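Long-range contacts in beta-galactosidase (Bacillus circulans subsp. alkalophilus, PDB 3TTY), which hydrolyses terminal beta-D-galactose residues from beta-galactosides, working as a three-chain TIM-barrel glycoside hydrolase: residues Leu293-Lys298 / Gln440-Ser445; Arg328-Gln333 / Met633-Glu638; Arg394-Val399 / Glu621-Gly626; Ser540-Ile545 / Ser588-Phe593. All coordinates share one frame; numbering follows the deposited sequence.

In the fold
Contacts 1 and 2 join the catalytic barrel to later domains, contact 3 ties the loop entering the trimerisation domain to the C-terminal sheet, and contact 4 is internal to the trimerisation domain. Contacts 1 and 3 are neighbours, their centres about 12 Å apart, and they touch through polar atoms: Ser-395 OG is 2.7 Å from Asp-442 OD1 and Gln-440 OE1 3.0 Å from Glu-621 N. Contacts 2 and 3 reach adjacent strands of the C-terminal sheet, centres about 21 Å apart. Contacts 1 and 4 reach opposite ends of one mixed sheet, strands 441-444 and 587-589, with centres about 26 Å apart. In contact 2 the side chain of Trp-330 is about 12 Å from a bound galactose.

Contact 1: Leu293-Lys298 / Gln440-Ser445; sequences LMRGLK and QTDMIS
Arg-295 and Asp-442 supply the charged part of this interface. NH2 of the arginine meets Asp-442 OD1 at 2.7 Å in a salt bridge with a nearly straight hydrogen bond (163°). The carboxylate oxygen lies in the guanidinium plane and is approached on its anti side, the two flat groups being turned 66° apart. With CG anti to the backbone N (chi1 -179°) and a bend at chi3, the arginine swings its head over to the strand, where NH2 also makes a weak bond to Thr-441 O. His-337 O takes NH1, while Ser-395 OG and Tyr-453 OH reach the two aspartate oxygens, so the buried charges are well supplied with partners.

Apolar contact is made further along. Met-443 CB packs on the helix at Leu-293 CA, 3.7 Å away, and Leu-293 CD1 lies beside the same CB.

Backbone contacts complete the set. Gly-296, lacking a side chain, brings its CA within 3.5 Å of Met-443 O in a CA-H...O contact, and a water links Gly-296 O to Ser-445 N. Helix 284-296, which joins the sixth and seventh strands of the TIM barrel, is thereby docked on strand 441-444, at the edge of the trimerisation-domain sheet.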
loop_
_atom_site.group_PDB
_atom_site.type_symbol
_atom_site.label_atom_id
_atom_site.label_comp_id
_atom_site.label_asym_id
_atom_site.label_seq_id
_atom_site.Cartn_x
_atom_site.Cartn_y
_atom_site.Cartn_z
ATOM N N LEU A 293 -4.862 -28.250 -15.664
ATOM C CA LEU A 293 -5.399 -28.498 -14.336
ATOM C C LEU A 293 -6.902 -28.721 -14.391
ATOM O O LEU A 293 -7.452 -29.491 -13.612
ATOM C CB LEU A 293 -5.084 -27.323 -13.404
ATOM C CG LEU A 293 -5.612 -27.450 -11.977
ATOM C CD1 LEU A 293 -4.916 -28.611 -11.252
ATOM C CD2 LEU A 293 -5.408 -26.156 -11.226
ATOM N N MET A 294 -7.583 -28.047 -15.309
ATOM C CA MET A 294 -9.034 -28.168 -15.356
ATOM C C MET A 294 -9.418 -29.551 -15.862
ATOM O O MET A 294 -10.450 -30.117 -15.480
ATOM C CB MET A 294 -9.654 -27.075 -16.230
ATOM C CG MET A 294 -9.471 -25.648 -15.719
ATOM S SD MET A 294 -10.269 -25.281 -14.150
ATOM C CE MET A 294 -8.929 -25.610 -13.000
ATOM N N ARG A 295 -8.590 -30.080 -16.748
ATOM C CA ARG A 295 -8.762 -31.437 -17.228
ATOM C C ARG A 295 -8.518 -32.415 -16.079
ATOM O O ARG A 295 -9.199 -33.432 -15.952
ATOM C CB ARG A 295 -7.782 -31.710 -18.365
ATOM C CG ARG A 295 -7.888 -33.088 -18.950
ATOM C CD ARG A 295 -6.987 -33.214 -20.164
ATOM N NE ARG A 295 -5.588 -33.477 -19.836
ATOM C CZ ARG A 295 -4.566 -32.686 -20.162
ATOM N NH1 ARG A 295 -4.772 -31.539 -20.805
ATOM N NH2 ARG A 295 -3.327 -33.050 -19.844
ATOM N N GLY A 296 -7.546 -32.092 -15.237
ATOM C CA GLY A 296 -7.174 -32.978 -14.147
ATOM C C GLY A 296 -8.199 -33.031 -13.029
ATOM O O GLY A 296 -8.246 -33.995 -12.263
ATOM N N LEU A 297 -9.032 -32.005 -12.930
ATOM C CA LEU A 297 -9.985 -31.958 -11.833
ATOM C C LEU A 297 -10.861 -33.209 -11.826
ATOM O O LEU A 297 -11.238 -33.691 -10.766
ATOM C CB LEU A 297 -10.841 -30.682 -11.881
ATOM C CG LEU A 297 -10.130 -29.343 -11.654
ATOM C CD1 LEU A 297 -11.142 -28.197 -11.540
ATOM C CD2 LEU A 297 -9.240 -29.421 -10.399
ATOM N N LYS A 298 -11.193 -33.730 -13.005
ATOM C CA LYS A 298 -11.954 -34.977 -13.071
ATOM C C LYS A 298 -11.151 -36.069 -13.761
ATOM O O LYS A 298 -11.682 -36.831 -14.575
ATOM C CB LYS A 298 -13.315 -34.785 -13.746
ATOM C CG LYS A 298 -14.256 -33.933 -12.932
ATOM C CD LYS A 298 -15.536 -33.626 -13.673
ATOM C CE LYS A 298 -16.577 -34.718 -13.471
ATOM N NZ LYS A 298 -16.763 -35.058 -12.047
ATOM N N GLN A 440 4.190 -34.596 -23.189
ATOM C CA GLN A 440 2.792 -34.622 -22.796
ATOM C C GLN A 440 2.694 -34.824 -21.288
ATOM O O GLN A 440 3.278 -35.759 -20.739
ATOM C CB GLN A 440 2.067 -35.742 -23.530
ATOM C CG GLN A 440 0.586 -35.832 -23.210
ATOM C CD GLN A 440 -0.216 -34.666 -23.780
ATOM O OE1 GLN A 440 0.274 -33.900 -24.626
ATOM N NE2 GLN A 440 -1.457 -34.522 -23.308
ATOM N N THR A 441 1.960 -33.943 -20.619
ATOM C CA THR A 441 1.912 -33.953 -19.165
ATOM C C THR A 441 0.502 -33.683 -18.642
ATOM O O THR A 441 -0.267 -32.929 -19.247
ATOM C CB THR A 441 2.845 -32.877 -18.592
ATOM O OG1 THR A 441 2.401 -31.603 -19.057
ATOM C CG2 THR A 441 4.256 -33.071 -19.074
ATOM N N ASP A 442 0.163 -34.316 -17.525
ATOM C CA ASP A 442 -1.094 -34.057 -16.830
ATOM C C ASP A 442 -0.828 -33.398 -15.493
ATOM O O ASP A 442 0.027 -33.860 -14.732
ATOM C CB ASP A 442 -1.825 -35.359 -16.516
ATOM C CG ASP A 442 -2.304 -36.064 -17.740
ATOM O OD1 ASP A 442 -2.440 -35.400 -18.792
ATOM O OD2 ASP A 442 -2.563 -37.281 -17.630
ATOM N N MET A 443 -1.584 -32.344 -15.198
ATOM C CA MET A 443 -1.665 -31.818 -13.844
ATOM C C MET A 443 -2.611 -32.733 -13.076
ATOM O O MET A 443 -3.697 -33.049 -13.563
ATOM C CB MET A 443 -2.201 -30.387 -13.857
ATOM C CG MET A 443 -1.300 -29.393 -14.571
ATOM S SD MET A 443 0.292 -29.221 -13.757
ATOM C CE MET A 443 -0.243 -28.952 -12.067
ATOM N N ILE A 444 -2.200 -33.177 -11.893
ATOM C CA ILE A 444 -3.008 -34.144 -11.149
ATOM C C ILE A 444 -3.121 -33.802 -9.670
ATOM O O ILE A 444 -2.312 -33.047 -9.141
ATOM C CB ILE A 444 -2.440 -35.577 -11.267
ATOM C CG1 ILE A 444 -1.042 -35.659 -10.636
ATOM C CG2 ILE A 444 -2.419 -36.032 -12.726
ATOM C CD1 ILE A 444 -0.605 -37.088 -10.313
ATOM N N SER A 445 -4.139 -34.349 -9.009
ATOM C CA SER A 445 -4.250 -34.227 -7.562
ATOM C C SER A 445 -3.231 -35.151 -6.873
ATOM O O SER A 445 -2.682 -36.081 -7.491
ATOM C CB SER A 445 -5.661 -34.568 -7.094
ATOM O OG SER A 445 -5.798 -35.963 -6.862
HETATM O O HOH W 1 -6.075 -35.686 -11.045
#

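Contact 2: Arg328-Gln333 / Met633-Glu638; sequences RLWSYQ and MNHNAE
A barrel helix meeting the C-terminal antiparallel sheet is the theme here: Leu-329 of helix 326-336, which connects the seventh and eighth strands of the TIM barrel, sits against Met-633 and His-635 where strand 627-634 ends. The two methyls of the leucine divide the work. CD2 packs on Met-633 CB at 3.6 Å, and CD1 approaches His-635 ND1 at 3.3 Å, oblique to the imidazole ring.

The methionine has CG anti to its carbonyl carbon (chi1 -60°) and a bend at chi3, which leads the sulfur to the helix backbone; SD stands 3.6 Å from Gln-333 CA and also near Tyr-332 O. Gln-333 brings its extended chain obliquely to the imidazole ring near CE1: NE2 lies 3.7 Å from His-635 CE1, amide and ring planes 53° apart. That amide and His-635 NE2 both bond to Glu-618 OE1, a carboxylate shared by the two side chains, which would help fix the rotation of the histidine. A water, 2.8 Å from Trp-330 NE1 and in the indole plane, bridges to His-635 ND1.

Beyond the strand, Asn-634 OD1 accepts from Asn-636 N at 2.9 Å, an Asx turn, and also from Asn-636 ND2, fixing the shape of the turn.

Phe-284, at the start of helix 284-296, stacks on His-635. Val-669 of strand 669-674 touches Leu-329 and Tyr-332, and Leu-379, Leu-383 and Leu-386 of helix 371-386 touch the Tyr-332 side chain.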
loop_
_atom_site.group_PDB
_atom_site.type_symbol
_atom_site.label_atom_id
_atom_site.label_comp_id
_atom_site.label_asym_id
_atom_site.label_seq_id
_atom_site.Cartn_x
_atom_site.Cartn_y
_atom_site.Cartn_z
ATOM N N ARG A 328 -7.980 -16.897 -31.857
ATOM C CA ARG A 328 -8.057 -18.254 -32.407
ATOM C C ARG A 328 -7.003 -19.182 -31.790
ATOM O O ARG A 328 -7.304 -20.313 -31.417
ATOM C CB ARG A 328 -7.895 -18.206 -33.922
ATOM C CG ARG A 328 -7.941 -19.544 -34.623
ATOM C CD ARG A 328 -7.957 -19.276 -36.114
ATOM N NE ARG A 328 -7.913 -20.479 -36.934
ATOM C CZ ARG A 328 -6.788 -21.052 -37.351
ATOM N NH1 ARG A 328 -5.614 -20.544 -37.004
ATOM N NH2 ARG A 328 -6.835 -22.139 -38.110
ATOM N N LEU A 329 -5.769 -18.689 -31.698
ATOM C CA LEU A 329 -4.668 -19.408 -31.052
ATOM C C LEU A 329 -5.076 -19.916 -29.670
ATOM O O LEU A 329 -4.972 -21.102 -29.373
ATOM C CB LEU A 329 -3.465 -18.480 -30.888
ATOM C CG LEU A 329 -2.039 -18.975 -31.135
ATOM C CD1 LEU A 329 -1.070 -18.177 -30.281
ATOM C CD2 LEU A 329 -1.864 -20.464 -30.889
ATOM N N TRP A 330 -5.550 -18.993 -28.837
ATOM C CA TRP A 330 -5.889 -19.284 -27.443
ATOM C C TRP A 330 -7.141 -20.145 -27.268
ATOM O O TRP A 330 -7.306 -20.793 -26.230
ATOM C CB TRP A 330 -6.012 -17.981 -26.641
ATOM C CG TRP A 330 -4.713 -17.266 -26.479
ATOM C CD1 TRP A 330 -3.514 -17.638 -26.998
ATOM C CD2 TRP A 330 -4.478 -16.056 -25.745
ATOM N NE1 TRP A 330 -2.540 -16.745 -26.629
ATOM C CE2 TRP A 330 -3.103 -15.760 -25.861
ATOM C CE3 TRP A 330 -5.297 -15.192 -25.003
ATOM C CZ2 TRP A 330 -2.523 -14.640 -25.269
ATOM C CZ3 TRP A 330 -4.720 -14.071 -24.410
ATOM C CH2 TRP A 330 -3.343 -13.807 -24.546
ATOM N N SER A 331 -8.019 -20.140 -28.270
ATOM C CA SER A 331 -9.174 -21.048 -28.288
ATOM C C SER A 331 -8.733 -22.484 -28.551
ATOM O O SER A 331 -9.151 -23.397 -27.847
ATOM C CB SER A 331 -10.211 -20.637 -29.351
ATOM O OG SER A 331 -10.683 -19.317 -29.150
ATOM N N TYR A 332 -7.902 -22.687 -29.575
ATOM C CA TYR A 332 -7.390 -24.027 -29.849
ATOM C C TYR A 332 -6.411 -24.509 -28.777
ATOM O O TYR A 332 -6.235 -25.717 -28.587
ATOM C CB TYR A 332 -6.764 -24.126 -31.239
ATOM C CG TYR A 332 -7.791 -24.176 -32.345
ATOM C CD1 TYR A 332 -8.730 -25.198 -32.397
ATOM C CD2 TYR A 332 -7.824 -23.201 -33.332
ATOM C CE1 TYR A 332 -9.687 -25.245 -33.402
ATOM C CE2 TYR A 332 -8.769 -23.241 -34.335
ATOM C CZ TYR A 332 -9.695 -24.263 -34.363
ATOM O OH TYR A 332 -10.624 -24.305 -35.366
ATOM N N GLN A 333 -5.776 -23.574 -28.076
ATOM C CA GLN A 333 -4.945 -23.970 -26.954
ATOM C C GLN A 333 -5.817 -24.645 -25.892
ATOM O O GLN A 333 -5.430 -25.666 -25.331
ATOM C CB GLN A 333 -4.162 -22.797 -26.359
ATOM C CG GLN A 333 -3.027 -23.252 -25.432
ATOM C CD GLN A 333 -2.393 -22.101 -24.678
ATOM O OE1 GLN A 333 -3.070 -21.134 -24.316
ATOM N NE2 GLN A 333 -1.083 -22.197 -24.438
ATOM N N MET A 633 0.818 -25.235 -32.133
ATOM C CA MET A 633 0.396 -23.870 -31.885
ATOM C C MET A 633 1.591 -22.956 -31.829
ATOM O O MET A 633 2.435 -23.063 -30.944
ATOM C CB MET A 633 -0.448 -23.816 -30.618
ATOM C CG MET A 633 -1.691 -24.707 -30.768
ATOM S SD MET A 633 -2.498 -25.207 -29.253
ATOM C CE MET A 633 -1.250 -26.257 -28.498
ATOM N N ASN A 634 1.665 -22.062 -32.803
ATOM C CA ASN A 634 2.789 -21.156 -32.913
ATOM C C ASN A 634 2.483 -19.835 -32.252
ATOM O O ASN A 634 1.772 -19.021 -32.819
ATOM C CB ASN A 634 3.136 -20.920 -34.383
ATOM C CG ASN A 634 4.323 -20.005 -34.553
ATOM O OD1 ASN A 634 5.009 -19.669 -33.580
ATOM N ND2 ASN A 634 4.584 -19.594 -35.795
ATOM N N HIS A 635 3.027 -19.619 -31.060
ATOM C CA HIS A 635 2.815 -18.370 -30.334
ATOM C C HIS A 635 3.663 -17.201 -30.851
ATOM O O HIS A 635 3.418 -16.044 -30.493
ATOM C CB HIS A 635 3.061 -18.584 -28.835
ATOM C CG HIS A 635 2.156 -19.610 -28.217
ATOM N ND1 HIS A 635 0.854 -19.334 -27.863
ATOM C CD2 HIS A 635 2.369 -20.906 -27.888
ATOM C CE1 HIS A 635 0.301 -20.417 -27.347
ATOM N NE2 HIS A 635 1.198 -21.386 -27.350
ATOM N N ASN A 636 4.657 -17.501 -31.686
ATOM C CA ASN A 636 5.533 -16.463 -32.240
ATOM C C ASN A 636 4.823 -15.560 -33.243
ATOM O O ASN A 636 3.887 -15.986 -33.921
ATOM C CB ASN A 636 6.763 -17.083 -32.908
ATOM C CG ASN A 636 7.525 -17.994 -31.987
ATOM O OD1 ASN A 636 8.356 -17.544 -31.199
ATOM N ND2 ASN A 636 7.258 -19.289 -32.082
ATOM N N ALA A 637 5.276 -14.313 -33.340
ATOM C CA ALA A 637 4.713 -13.364 -34.305
ATOM C C ALA A 637 5.301 -13.588 -35.700
ATOM O O ALA A 637 5.048 -12.813 -36.626
ATOM C CB ALA A 637 4.953 -11.923 -33.846
ATOM N N GLU A 638 6.081 -14.657 -35.840
ATOM C CA GLU A 638 6.751 -14.964 -37.097
ATOM C C GLU A 638 6.436 -16.394 -37.526
ATOM O O GLU A 638 6.200 -17.271 -36.691
ATOM C CB GLU A 638 8.270 -14.784 -36.955
ATOM C CG GLU A 638 8.711 -13.429 -36.363
ATOM C CD GLU A 638 9.107 -13.513 -34.883
ATOM O OE1 GLU A 638 9.527 -14.604 -34.423
ATOM O OE2 GLU A 638 9.003 -12.478 -34.178
HETATM O O HOH W 2 0.129 -16.884 -27.500
#

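Contact 3: Arg394-Val399 / Glu621-Gly626; sequences RSEAKV and ERVKNG
Glu-396 lies across Val-623 at about a right angle, its carboxylate resting on the two methyl groups. OE2 comes to 3.4 Å from Val-623 CG1, while OE1 sits farther off, at 4.0 Å from CG2 of the same valine. The glutamate chain is extended beyond CG (chi2 -179°), which carries the carboxylate over the branched side chain, and the valine, with CG1 anti to its backbone N, turns that methyl to OE2.

The backbones meet in a single antiparallel bridge. Arg-394 and Val-623 form a hydrogen-bonded pair, Arg-394 N donating to Val-623 O at 2.8 Å and Val-623 N to Arg-394 O at 2.7 Å; the connection leading from the barrel into the trimerisation domain is in this way pinned at one point to strand 617-624, an outermost strand, within this chain, of the C-terminal sheet. Just after Arg-394, Ser-395 OG accepts from Ala-397 N in an ST turn and is itself tied to Asp-442.

Glu-621 turns its OE1 to a water, 2.6 Å away, which also accepts from Glu-396 N; its OE2 bonds to Ser-628 OG. The two carboxylates stand 5.3 Å apart between Glu-396 OE1 and Glu-621 OE1, like charges, if both are ionised, that Arg-674 on Glu-621 OE2 would partly offset. Arg-622 CA makes a CA-H...O contact with Arg-394 O, 3.4 Å away, while its guanidinium bonds to Val-335 O, Ala-339 O and Ala-393 O and forms a salt bridge with Asp-340.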
loop_
_atom_site.group_PDB
_atom_site.type_symbol
_atom_site.label_atom_id
_atom_site.label_comp_id
_atom_site.label_asym_id
_atom_site.label_seq_id
_atom_site.Cartn_x
_atom_site.Cartn_y
_atom_site.Cartn_z
ATOM N N ARG A 394 -8.654 -37.791 -25.234
ATOM C CA ARG A 394 -8.043 -37.688 -23.914
ATOM C C ARG A 394 -6.520 -37.645 -23.942
ATOM O O ARG A 394 -5.903 -37.996 -24.944
ATOM C CB ARG A 394 -8.556 -38.817 -23.020
ATOM C CG ARG A 394 -10.065 -38.729 -22.801
ATOM C CD ARG A 394 -10.629 -39.993 -22.186
ATOM N NE ARG A 394 -10.477 -40.012 -20.736
ATOM C CZ ARG A 394 -11.407 -39.597 -19.879
ATOM N NH1 ARG A 394 -12.575 -39.125 -20.320
ATOM N NH2 ARG A 394 -11.168 -39.658 -18.574
ATOM N N SER A 395 -5.921 -37.186 -22.847
ATOM C CA SER A 395 -4.469 -37.199 -22.699
ATOM C C SER A 395 -3.969 -38.600 -22.384
ATOM O O SER A 395 -4.611 -39.340 -21.633
ATOM C CB SER A 395 -4.023 -36.257 -21.574
ATOM O OG SER A 395 -2.667 -36.510 -21.230
ATOM N N GLU A 396 -2.821 -38.958 -22.954
ATOM C CA GLU A 396 -2.141 -40.205 -22.607
ATOM C C GLU A 396 -0.748 -39.922 -22.059
ATOM O O GLU A 396 0.192 -40.686 -22.270
ATOM C CB GLU A 396 -2.125 -41.180 -23.798
ATOM C CG GLU A 396 -3.497 -41.847 -23.983
ATOM C CD GLU A 396 -3.563 -42.848 -25.121
ATOM O OE1 GLU A 396 -2.532 -43.081 -25.797
ATOM O OE2 GLU A 396 -4.666 -43.401 -25.337
ATOM N N ALA A 397 -0.648 -38.808 -21.340
ATOM C CA ALA A 397 0.576 -38.398 -20.667
ATOM C C ALA A 397 1.201 -39.537 -19.882
ATOM O O ALA A 397 0.488 -40.369 -19.309
ATOM C CB ALA A 397 0.301 -37.223 -19.738
ATOM N N LYS A 398 2.534 -39.564 -19.871
ATOM C CA LYS A 398 3.302 -40.504 -19.055
ATOM C C LYS A 398 3.977 -39.725 -17.950
ATOM O O LYS A 398 4.636 -40.300 -17.089
ATOM C CB LYS A 398 4.385 -41.221 -19.878
ATOM C CG LYS A 398 3.876 -42.073 -21.022
ATOM C CD LYS A 398 2.885 -43.111 -20.558
ATOM C CE LYS A 398 2.416 -43.957 -21.736
ATOM N NZ LYS A 398 3.566 -44.568 -22.490
ATOM N N VAL A 399 3.831 -38.405 -17.990
ATOM C CA VAL A 399 4.409 -37.555 -16.963
ATOM C C VAL A 399 3.288 -36.781 -16.258
ATOM O O VAL A 399 2.409 -36.220 -16.915
ATOM C CB VAL A 399 5.439 -36.578 -17.576
ATOM C CG1 VAL A 399 6.006 -35.640 -16.515
ATOM C CG2 VAL A 399 6.551 -37.351 -18.287
ATOM N N GLU A 621 -1.144 -33.224 -27.141
ATOM C CA GLU A 621 -1.803 -34.349 -27.771
ATOM C C GLU A 621 -3.092 -34.745 -27.074
ATOM O O GLU A 621 -3.150 -34.816 -25.849
ATOM C CB GLU A 621 -0.861 -35.562 -27.818
ATOM C CG GLU A 621 -1.489 -36.801 -28.478
ATOM C CD GLU A 621 -0.708 -38.088 -28.207
ATOM O OE1 GLU A 621 -0.458 -38.392 -27.021
ATOM O OE2 GLU A 621 -0.336 -38.790 -29.178
ATOM N N ARG A 622 -4.123 -35.003 -27.869
ATOM C CA ARG A 622 -5.311 -35.692 -27.392
ATOM C C ARG A 622 -5.512 -36.938 -28.251
ATOM O O ARG A 622 -5.251 -36.922 -29.454
ATOM C CB ARG A 622 -6.544 -34.782 -27.451
ATOM C CG ARG A 622 -6.496 -33.583 -26.508
ATOM C CD ARG A 622 -7.728 -32.680 -26.658
ATOM N NE ARG A 622 -8.947 -33.302 -26.150
ATOM C CZ ARG A 622 -10.151 -32.737 -26.154
ATOM N NH1 ARG A 622 -10.326 -31.515 -26.636
ATOM N NH2 ARG A 622 -11.191 -33.404 -25.687
ATOM N N VAL A 623 -5.986 -38.007 -27.627
ATOM C CA VAL A 623 -6.108 -39.302 -28.277
ATOM C C VAL A 623 -7.529 -39.830 -28.168
ATOM O O VAL A 623 -8.134 -39.810 -27.099
ATOM C CB VAL A 623 -5.146 -40.327 -27.639
ATOM C CG1 VAL A 623 -5.411 -41.719 -28.185
ATOM C CG2 VAL A 623 -3.692 -39.914 -27.861
ATOM N N LYS A 624 -8.064 -40.301 -29.282
ATOM C CA LYS A 624 -9.430 -40.805 -29.312
ATOM C C LYS A 624 -9.405 -42.166 -29.992
ATOM O O LYS A 624 -9.129 -42.270 -31.191
ATOM C CB LYS A 624 -10.342 -39.834 -30.067
ATOM C CG LYS A 624 -11.821 -40.225 -30.100
ATOM C CD LYS A 624 -12.590 -39.265 -31.006
ATOM C CE LYS A 624 -14.069 -39.214 -30.670
ATOM N NZ LYS A 624 -14.706 -38.034 -31.332
ATOM N N ASN A 625 -9.658 -43.205 -29.204
ATOM C CA ASN A 625 -9.536 -44.589 -29.663
ATOM C C ASN A 625 -8.145 -44.953 -30.227
ATOM O O ASN A 625 -7.175 -45.098 -29.471
ATOM C CB ASN A 625 -10.669 -44.910 -30.634
ATOM C CG ASN A 625 -12.031 -44.811 -29.966
ATOM O OD1 ASN A 625 -12.899 -44.040 -30.392
ATOM N ND2 ASN A 625 -12.214 -45.579 -28.891
ATOM N N GLY A 626 -8.033 -45.101 -31.540
ATOM C CA GLY A 626 -6.735 -45.410 -32.114
ATOM C C GLY A 626 -6.061 -44.227 -32.783
ATOM O O GLY A 626 -5.071 -44.390 -33.500
HETATM O O HOH W 3 -1.851 -37.193 -25.224
#

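Contact 4: Ser540-Ile545 / Ser588-Phe593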
loop_
_atom_site.group_PDB
_atom_site.type_symbol
_atom_site.label_atom_id
_atom_site.label_comp_id
_atom_site.label_asym_id
_atom_site.label_seq_id
_atom_site.Cartn_x
_atom_site.Cartn_y
_atom_site.Cartn_z
ATOM N N SER A 540 27.960 -26.126 -14.326
ATOM C CA SER A 540 27.281 -25.363 -13.279
ATOM C C SER A 540 25.969 -24.750 -13.741
ATOM O O SER A 540 25.829 -24.379 -14.909
ATOM C CB SER A 540 28.191 -24.242 -12.767
ATOM O OG SER A 540 29.309 -24.776 -12.082
ATOM N N TYR A 541 25.013 -24.645 -12.818
ATOM C CA TYR A 541 23.776 -23.895 -13.062
ATOM C C TYR A 541 23.495 -23.014 -11.848
ATOM O O TYR A 541 24.104 -23.187 -10.800
ATOM C CB TYR A 541 22.593 -24.830 -13.309
ATOM C CG TYR A 541 22.798 -25.802 -14.446
ATOM C CD1 TYR A 541 22.335 -25.519 -15.728
ATOM C CD2 TYR A 541 23.461 -27.005 -14.239
ATOM C CE1 TYR A 541 22.529 -26.408 -16.774
ATOM C CE2 TYR A 541 23.653 -27.906 -15.269
ATOM C CZ TYR A 541 23.190 -27.601 -16.537
ATOM O OH TYR A 541 23.394 -28.495 -17.560
ATOM N N SER A 542 22.583 -22.059 -11.981
ATOM C CA SER A 542 22.243 -21.237 -10.827
ATOM C C SER A 542 20.999 -21.776 -10.132
ATOM O O SER A 542 20.172 -22.455 -10.753
ATOM C CB SER A 542 22.049 -19.778 -11.231
ATOM O OG SER A 542 21.100 -19.683 -12.273
ATOM N N CYS A 543 20.880 -21.497 -8.837
ATOM C CA CYS A 543 19.660 -21.827 -8.114
ATOM C C CYS A 543 19.412 -20.744 -7.086
ATOM O O CYS A 543 20.302 -19.954 -6.800
ATOM C CB CYS A 543 19.766 -23.195 -7.441
ATOM S SG CYS A 543 20.965 -23.253 -6.090
ATOM N N GLY A 544 18.209 -20.704 -6.523
ATOM C CA GLY A 544 17.859 -19.608 -5.642
ATOM C C GLY A 544 16.651 -19.799 -4.747
ATOM O O GLY A 544 16.098 -20.893 -4.629
ATOM N N ILE A 545 16.257 -18.700 -4.110
ATOM C CA ILE A 545 15.087 -18.652 -3.247
ATOM C C ILE A 545 15.308 -19.405 -1.941
ATOM O O ILE A 545 15.493 -18.781 -0.898
ATOM C CB ILE A 545 13.825 -19.120 -3.968
ATOM C CG1 ILE A 545 13.705 -18.406 -5.317
ATOM C CG2 ILE A 545 12.597 -18.834 -3.112
ATOM C CD1 ILE A 545 12.366 -18.615 -6.017
ATOM N N SER A 588 15.669 -24.118 -5.713
ATOM C CA SER A 588 14.888 -23.730 -6.880
ATOM C C SER A 588 15.855 -23.375 -7.993
ATOM O O SER A 588 16.530 -22.330 -7.937
ATOM C CB SER A 588 13.987 -22.536 -6.579
ATOM O OG SER A 588 13.097 -22.314 -7.664
ATOM N N PRO A 589 15.933 -24.242 -9.009
ATOM C CA PRO A 589 16.976 -24.162 -10.032
ATOM C C PRO A 589 16.545 -23.353 -11.255
ATOM O O PRO A 589 15.345 -23.266 -11.532
ATOM C CB PRO A 589 17.191 -25.637 -10.420
ATOM C CG PRO A 589 16.056 -26.431 -9.721
ATOM C CD PRO A 589 15.069 -25.410 -9.225
ATOM N N ASP A 590 17.513 -22.777 -11.972
ATOM C CA ASP A 590 17.219 -22.054 -13.210
ATOM C C ASP A 590 16.657 -22.968 -14.294
ATOM O O ASP A 590 16.621 -24.194 -14.140
ATOM C CB ASP A 590 18.446 -21.288 -13.729
ATOM C CG ASP A 590 19.565 -22.205 -14.217
ATOM O OD1 ASP A 590 19.290 -23.304 -14.751
ATOM O OD2 ASP A 590 20.737 -21.797 -14.080
ATOM N N ALA A 591 16.226 -22.357 -15.390
ATOM C CA ALA A 591 15.471 -23.049 -16.422
ATOM C C ALA A 591 16.322 -24.031 -17.212
ATOM O O ALA A 591 15.828 -25.065 -17.677
ATOM C CB ALA A 591 14.807 -22.034 -17.366
ATOM N N ASP A 592 17.595 -23.702 -17.388
ATOM C CA ASP A 592 18.492 -24.593 -18.114
ATOM C C ASP A 592 18.661 -25.899 -17.337
ATOM O O ASP A 592 18.642 -26.986 -17.926
ATOM C CB ASP A 592 19.856 -23.933 -18.378
ATOM C CG ASP A 592 19.758 -22.712 -19.294
ATOM O OD1 ASP A 592 18.821 -22.635 -20.136
ATOM O OD2 ASP A 592 20.630 -21.823 -19.164
ATOM N N PHE A 593 18.817 -25.798 -16.018
ATOM C CA PHE A 593 18.913 -27.002 -15.197
ATOM C C PHE A 593 17.671 -27.869 -15.356
ATOM O O PHE A 593 17.774 -29.062 -15.644
ATOM C CB PHE A 593 19.123 -26.681 -13.716
ATOM C CG PHE A 593 19.148 -27.907 -12.840
ATOM C CD1 PHE A 593 20.335 -28.593 -12.618
ATOM C CD2 PHE A 593 17.979 -28.392 -12.270
ATOM C CE1 PHE A 593 20.362 -29.718 -11.821
ATOM C CE2 PHE A 593 17.999 -29.518 -11.475
ATOM C CZ PHE A 593 19.198 -30.182 -11.253
#
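Asp-590 meets Ser-542 at the point where an antiparallel strand pair passes into a helix, and the aspartate is the N-cap of helix 591-604. Its CB lies 3.4 Å from Ser-542 OG. With CG in the crowded position between backbone N and carbonyl carbon (chi1 68°), the carboxylate is brought to Ser-542, its CG 3.5 Å from Ser-542 O. OD2 takes two hydrogen bonds from one residue: Ser-542 N, 2.8 Å from OD2, comes from above the carboxylate plane, and Ser-542 OG donates to the anti lone pair of that oxygen. OD1 accepts from Phe-593 N at 2.8 Å, nearly along its C-O axis and almost straight (169°), closing the capping bond. The backbone of the aspartate joins in, Asp-590 N donating to Ser-542 O.

Further along the pair, Cys-543 faces Pro-589 as a non-hydrogen-bonded pair, and Gly-544 N bonds to Ser-588 O at 2.7 Å. Ser-588 OG reaches out to Glu-426 and Lys-429 of helix 423-435.

At the first turn of the helix the Tyr-541 ring receives the edge of Phe-593 in a T-shaped stack, planes 77° apart. Phe-593 CA sits over the same tyrosine ring, 4.1 Å from the Tyr-541 centroid in a CH-pi contact.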